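Local coordinates for protein putative NADH-flavin reductase (PDB 3H2S) that binds NADPH in a Rossmann-type domain and probably acts as an NAD(P)H-dependent oxidoreductase, perhaps a flavin reductase, at residues S91-N95 / S96-A100. Residues are numbered along the deposited sequence; the frame is centred on the assembly and turned at random.
Sequences SLLRN and SDTLA
Leu93 to Ser96 form a type II beta turn that reverses the chain between helix 80-91 and strand 99-103. The turn is closed by a weak hydrogen bond from Ser96 N to Leu93 O (3.3 Å, N-H...O angle 129°). A water bridges the same two atoms, accepting from Ser96 N at 2.7 Å and lying 2.6 Å from Leu93 O, to which it can donate. Asn95 takes the positive phi (52°) of the turn's third position. With CG anti to the carbonyl carbon (chi1 -52°), the Leu93 side chain reaches Ala100 at the start of the strand and Thr98 just before it. Leu93 CD1 meets Ala100 CB at 3.5 Å. Leu93 CD2 rests less closely on Thr98, 4.1 Å from both CB and CG2, and the two side chains cross at about a right angle. Ser96 OG points forward along the chain and accepts from Thr98 N (3.1 Å, nearly straight), an ST turn. Thr98 OG1 also lies 2.7 Å from Ser96 OG. Arg94 points off the turn and forms a salt bridge with Asp84 of the second subunit. The chemistry of this Rossmann-fold helix-to-strand connection is therefore divided. Leu93 methyls pack against buried Thr98 and Ala100. Water bridges the ends of the weak turn bond, and the Ser96 hydroxyl holds Thr98 N.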
ATOM      1  N   SER A  91      -0.850   5.125  -5.847  1.00  7.12           N
ATOM      2  CA  SER A  91      -2.277   5.408  -5.939  1.00  7.69           C
ATOM      3  C   SER A  91      -2.563   6.608  -6.834  1.00  9.49           C
ATOM      4  O   SER A  91      -3.663   6.734  -7.373  1.00  9.11           O
ATOM      5  CB  SER A  91      -2.877   5.624  -4.551  1.00  8.06           C
ATOM      6  OG  SER A  91      -2.627   6.941  -4.076  1.00 12.20           O
ATOM      7  N   LEU A  92      -1.554   7.459  -7.034  1.00  6.43           N
ATOM      8  CA  LEU A  92      -1.711   8.657  -7.869  1.00  8.67           C
ATOM      9  C   LEU A  92      -1.364   8.357  -9.323  1.00  9.88           C
ATOM     10  O   LEU A  92      -1.506   9.217 -10.186  1.00 10.40           O
ATOM     11  CB  LEU A  92      -0.800   9.786  -7.368  1.00 10.53           C
ATOM     12  CG  LEU A  92      -0.906  10.168  -5.892  1.00 12.62           C
ATOM     13  CD1 LEU A  92       0.117  11.246  -5.545  1.00 10.87           C
ATOM     14  CD2 LEU A  92      -2.332  10.659  -5.602  1.00 19.48           C
ATOM     15  N   LEU A  93      -0.804   7.179  -9.574  1.00 10.00           N
ATOM     16  CA  LEU A  93      -0.339   6.856 -10.914  1.00 11.18           C
ATOM     17  C   LEU A  93      -1.235   5.883 -11.678  1.00 12.23           C
ATOM     18  O   LEU A  93      -0.871   5.423 -12.756  1.00 12.24           O
ATOM     19  CB  LEU A  93       1.092   6.335 -10.860  1.00 13.15           C
ATOM     20  CG  LEU A  93       2.056   7.254 -10.110  1.00 19.39           C
ATOM     21  CD1 LEU A  93       3.423   6.644 -10.120  1.00 14.65           C
ATOM     22  CD2 LEU A  93       2.061   8.643 -10.746  1.00 12.92           C
ATOM     23  N   ARG A  94      -2.423   5.611 -11.151  1.00 12.23           N
ATOM     24  CA  ARG A  94      -3.335   4.684 -11.806  1.00 13.14           C
ATOM     25  C   ARG A  94      -3.800   5.251 -13.148  1.00 17.90           C
ATOM     26  O   ARG A  94      -4.126   6.423 -13.247  1.00 17.97           O
ATOM     27  CB  ARG A  94      -4.534   4.402 -10.899  1.00  9.19           C
ATOM     28  CG  ARG A  94      -4.109   3.869  -9.525  1.00 11.25           C
ATOM     29  CD  ARG A  94      -3.517   2.467  -9.645  1.00  9.40           C
ATOM     30  NE  ARG A  94      -3.291   1.891  -8.317  1.00  8.30           N
ATOM     31  CZ  ARG A  94      -2.692   0.732  -8.091  1.00  8.97           C
ATOM     32  NH1 ARG A  94      -2.219   0.025  -9.112  1.00 11.06           N
ATOM     33  NH2 ARG A  94      -2.506   0.316  -6.842  1.00  9.35           N
ATOM     34  N   ASN A  95      -3.761   4.427 -14.186  1.00 23.39           N
ATOM     35  CA  ASN A  95      -4.079   4.881 -15.544  1.00 31.95           C
ATOM     36  C   ASN A  95      -3.296   6.122 -16.004  1.00 30.90           C
ATOM     37  O   ASN A  95      -3.866   7.051 -16.574  1.00 33.51           O
ATOM     38  CB  ASN A  95      -5.581   5.126 -15.684  1.00 32.25           C
ATOM     39  CG  ASN A  95      -6.400   3.868 -15.444  1.00 42.75           C
ATOM     40  OD1 ASN A  95      -6.058   2.785 -15.941  1.00 44.74           O
ATOM     41  ND2 ASN A  95      -7.454   3.995 -14.635  1.00 46.97           N
ATOM     42  N   SER A  96      -1.997   6.139 -15.732  1.00 29.15           N
ATOM     43  CA  SER A  96      -1.119   7.204 -16.218  1.00 26.74           C
ATOM     44  C   SER A  96       0.151   6.583 -16.784  1.00 24.14           C
ATOM     45  O   SER A  96       0.567   5.503 -16.360  1.00 24.59           O
ATOM     46  CB  SER A  96      -0.773   8.169 -15.079  1.00 29.82           C
ATOM     47  OG  SER A  96       0.318   9.017 -15.413  1.00 31.76           O
ATOM     48  N   ASP A  97       0.772   7.281 -17.726  1.00 20.27           N
ATOM     49  CA  ASP A  97       1.978   6.790 -18.390  1.00 19.29           C
ATOM     50  C   ASP A  97       3.207   7.124 -17.554  1.00 16.55           C
ATOM     51  O   ASP A  97       4.323   6.687 -17.870  1.00 17.35           O
ATOM     52  CB  ASP A  97       2.125   7.449 -19.768  1.00 19.60           C
ATOM     53  CG  ASP A  97       1.102   6.954 -20.764  1.00 31.15           C
ATOM     54  OD1 ASP A  97       0.504   5.881 -20.525  1.00 37.76           O
ATOM     55  OD2 ASP A  97       0.918   7.622 -21.802  1.00 38.42           O
ATOM     56  N   THR A  98       2.999   7.922 -16.508  1.00 14.32           N
ATOM     57  CA  THR A  98       4.094   8.433 -15.680  1.00 11.63           C
ATOM     58  C   THR A  98       5.033   7.342 -15.188  1.00 11.92           C
ATOM     59  O   THR A  98       4.600   6.389 -14.541  1.00 15.54           O
ATOM     60  CB  THR A  98       3.549   9.227 -14.486  1.00 11.98           C
ATOM     61  OG1 THR A  98       2.705  10.271 -14.977  1.00 17.51           O
ATOM     62  CG2 THR A  98       4.693   9.856 -13.663  1.00  9.21           C
ATOM     63  N   LEU A  99       6.335   7.546 -15.414  1.00 11.79           N
ATOM     64  CA  LEU A  99       7.364   6.662 -14.891  1.00  8.75           C
ATOM     65  C   LEU A  99       7.614   6.978 -13.426  1.00  8.98           C
ATOM     66  O   LEU A  99       7.766   8.139 -13.049  1.00 12.40           O
ATOM     67  CB  LEU A  99       8.674   6.858 -15.660  1.00  9.41           C
ATOM     68  CG  LEU A  99       8.690   6.553 -17.156  1.00 11.74           C
ATOM     69  CD1 LEU A  99      10.073   6.901 -17.705  1.00 21.36           C
ATOM     70  CD2 LEU A  99       8.419   5.088 -17.346  1.00 23.95           C
ATOM     71  N   ALA A 100       7.705   5.946 -12.603  1.00  7.49           N
ATOM     72  CA  ALA A 100       8.027   6.150 -11.191  1.00 10.30           C
ATOM     73  C   ALA A 100       9.209   5.278 -10.804  1.00 11.47           C
ATOM     74  O   ALA A 100       9.103   4.048 -10.811  1.00 11.85           O
ATOM     75  CB  ALA A 100       6.822   5.813 -10.325  1.00  9.59           C
TER
HETATM   76  O   HOH W   1      -1.141   3.752 -14.731  1.00 45.42           O